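Local coordinates for protein xyloglucan-specific endo-beta-1,4-glucanase BoGH9A (Bacteroides ovatus, PDB 6DHT) that hydrolyses internal beta-1,4-glucosidic linkages in the backbone of xyloglucan, releasing xyloglucan oligosaccharides, at residues E417-T422 / A467-D472. Sequence-based numbering, arbitrary orientation.
Sequences EGAEQT and AYRNMD
Ala-419 and Arg-469 face each other with their CA atoms 9.0 Å apart, the first in the loop that follows helix 395-416, the second on helix 461-474, and an arginine side chain bridges the distance. Arg-469 has CG anti to its carbonyl carbon (chi1 -68°) and runs fully extended from there to NE, which delivers the guanidinium to the loop. Its NH2 gives a hydrogen bond of 2.9 Å to OE2 of Glu-420, with an N-H...O angle of 157°, forming a salt bridge. OE2 approaches the rim of the guanidinium almost in its plane, but is met on its anti side, and the two planes are turned 66° apart; this is a single-oxygen grip, not a paired, bidentate one. CG of Glu-420 sits 3.4 Å from NH1 of Arg-469, and the methyl of Ala-419 comes within 4.0 Å of the same nitrogen, obliquely. Within the loop, OG1 of Thr-422 donates to O of Ala-419 over 2.8 Å, tying the turn together.

The guanidinium is shared: NE forms a salt bridge with Glu-30 of the Ig-like domain, and NH1 hydrogen-bonds to OD1 of Asn-466. A leucine in place of this arginine would probably leave Glu-420 and Glu-30 without their shared cationic mate. One buried positive charge thus links helix 461-474 to the loop after helix 395-416 and to the N-terminal Ig-like domain, and probably offsets two carboxylates.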
loop_
_atom_site.group_PDB
_atom_site.type_symbol
_atom_site.label_atom_id
_atom_site.label_comp_id
_atom_site.label_asym_id
_atom_site.label_seq_id
_atom_site.Cartn_x
_atom_site.Cartn_y
_atom_site.Cartn_z
ATOM N N GLU A 417 -4.442 2.858 22.650
ATOM C CA GLU A 417 -4.704 2.543 24.049
ATOM C C GLU A 417 -3.918 1.295 24.437
ATOM O O GLU A 417 -4.113 0.238 23.854
ATOM C CB GLU A 417 -6.197 2.324 24.260
ATOM C CG GLU A 417 -6.644 2.459 25.699
ATOM C CD GLU A 417 -8.146 2.674 25.813
ATOM O OE1 GLU A 417 -8.918 1.897 25.201
ATOM O OE2 GLU A 417 -8.553 3.634 26.503
ATOM N N GLY A 418 -2.998 1.441 25.388
ATOM C CA GLY A 418 -2.280 0.297 25.924
ATOM C C GLY A 418 -1.107 -0.159 25.080
ATOM O O GLY A 418 -0.464 -1.160 25.394
ATOM N N ALA A 419 -0.810 0.565 24.011
ATOM C CA ALA A 419 0.250 0.146 23.098
ATOM C C ALA A 419 1.603 -0.011 23.799
ATOM O O ALA A 419 2.386 -0.859 23.406
ATOM C CB ALA A 419 0.354 1.118 21.911
ATOM N N GLU A 420 1.877 0.784 24.827
ATOM C CA GLU A 420 3.174 0.716 25.507
ATOM C C GLU A 420 3.352 -0.502 26.409
ATOM O O GLU A 420 4.469 -0.780 26.865
ATOM C CB GLU A 420 3.410 1.982 26.311
ATOM C CG GLU A 420 3.657 3.167 25.414
ATOM C CD GLU A 420 4.052 4.423 26.156
ATOM O OE1 GLU A 420 3.986 4.427 27.407
ATOM O OE2 GLU A 420 4.428 5.407 25.479
ATOM N N GLN A 421 2.257 -1.204 26.680
ATOM C CA GLN A 421 2.298 -2.404 27.513
ATOM C C GLN A 421 2.249 -3.686 26.691
ATOM O O GLN A 421 2.316 -4.798 27.242
ATOM C CB GLN A 421 1.138 -2.411 28.511
ATOM C CG GLN A 421 1.324 -1.503 29.704
ATOM C CD GLN A 421 1.215 -0.057 29.350
ATOM O OE1 GLN A 421 0.154 0.412 28.935
ATOM N NE2 GLN A 421 2.315 0.670 29.496
ATOM N N THR A 422 2.109 -3.565 25.372
ATOM C CA THR A 422 2.080 -4.749 24.526
ATOM C C THR A 422 3.453 -5.458 24.491
ATOM O O THR A 422 4.491 -4.812 24.644
ATOM C CB THR A 422 1.622 -4.410 23.079
ATOM O OG1 THR A 422 2.515 -3.459 22.491
ATOM C CG2 THR A 422 0.194 -3.863 23.078
ATOM N N ALA A 467 2.820 5.374 15.020
ATOM C CA ALA A 467 2.976 5.016 13.623
ATOM C C ALA A 467 4.351 4.397 13.393
ATOM O O ALA A 467 4.470 3.383 12.707
ATOM C CB ALA A 467 2.763 6.214 12.736
ATOM N N TYR A 468 5.387 4.973 13.986
ATOM C CA TYR A 468 6.733 4.379 13.887
ATOM C C TYR A 468 6.788 2.999 14.543
ATOM O O TYR A 468 7.475 2.120 14.053
ATOM C CB TYR A 468 7.825 5.286 14.476
ATOM C CG TYR A 468 8.193 6.496 13.645
ATOM C CD1 TYR A 468 9.069 6.391 12.556
ATOM C CD2 TYR A 468 7.767 7.759 14.005
ATOM C CE1 TYR A 468 9.443 7.515 11.813
ATOM C CE2 TYR A 468 8.122 8.880 13.249
ATOM C CZ TYR A 468 8.976 8.752 12.179
ATOM O OH TYR A 468 9.316 9.890 11.463
ATOM N N ARG A 469 6.039 2.806 15.624
ATOM C CA ARG A 469 6.022 1.488 16.278
ATOM C C ARG A 469 5.499 0.408 15.335
ATOM O O ARG A 469 6.032 -0.708 15.283
ATOM C CB ARG A 469 5.193 1.508 17.563
ATOM C CG ARG A 469 5.805 2.328 18.672
ATOM C CD ARG A 469 4.878 2.475 19.876
ATOM N NE ARG A 469 5.481 3.269 20.940
ATOM C CZ ARG A 469 4.793 3.828 21.933
ATOM N NH1 ARG A 469 3.476 3.685 22.013
ATOM N NH2 ARG A 469 5.419 4.527 22.856
ATOM N N ASN A 470 4.442 0.713 14.589
ATOM C CA ASN A 470 3.890 -0.248 13.649
ATOM C C ASN A 470 4.858 -0.525 12.508
ATOM O O ASN A 470 4.946 -1.663 12.027
ATOM C CB ASN A 470 2.543 0.229 13.075
ATOM C CG ASN A 470 1.372 -0.145 13.944
ATOM O OD1 ASN A 470 1.542 -0.547 15.086
ATOM N ND2 ASN A 470 0.161 0.032 13.424
ATOM N N MET A 471 5.579 0.502 12.061
ATOM C CA MET A 471 6.644 0.266 11.087
ATOM C C MET A 471 7.747 -0.663 11.646
ATOM O O MET A 471 8.204 -1.568 10.941
ATOM C CB MET A 471 7.228 1.586 10.537
ATOM C CG MET A 471 8.297 1.373 9.484
ATOM S SD MET A 471 7.694 0.462 8.005
ATOM C CE MET A 471 6.912 1.832 7.236
ATOM N N ASP A 472 8.164 -0.444 12.887
ATOM C CA ASP A 472 9.159 -1.313 13.500
ATOM C C ASP A 472 8.686 -2.767 13.465
ATOM O O ASP A 472 9.499 -3.687 13.269
ATOM C CB ASP A 472 9.384 -0.910 14.948
ATOM C CG ASP A 472 10.315 0.287 15.114
ATOM O OD1 ASP A 472 10.665 1.004 14.155
ATOM O OD2 ASP A 472 10.736 0.526 16.268
#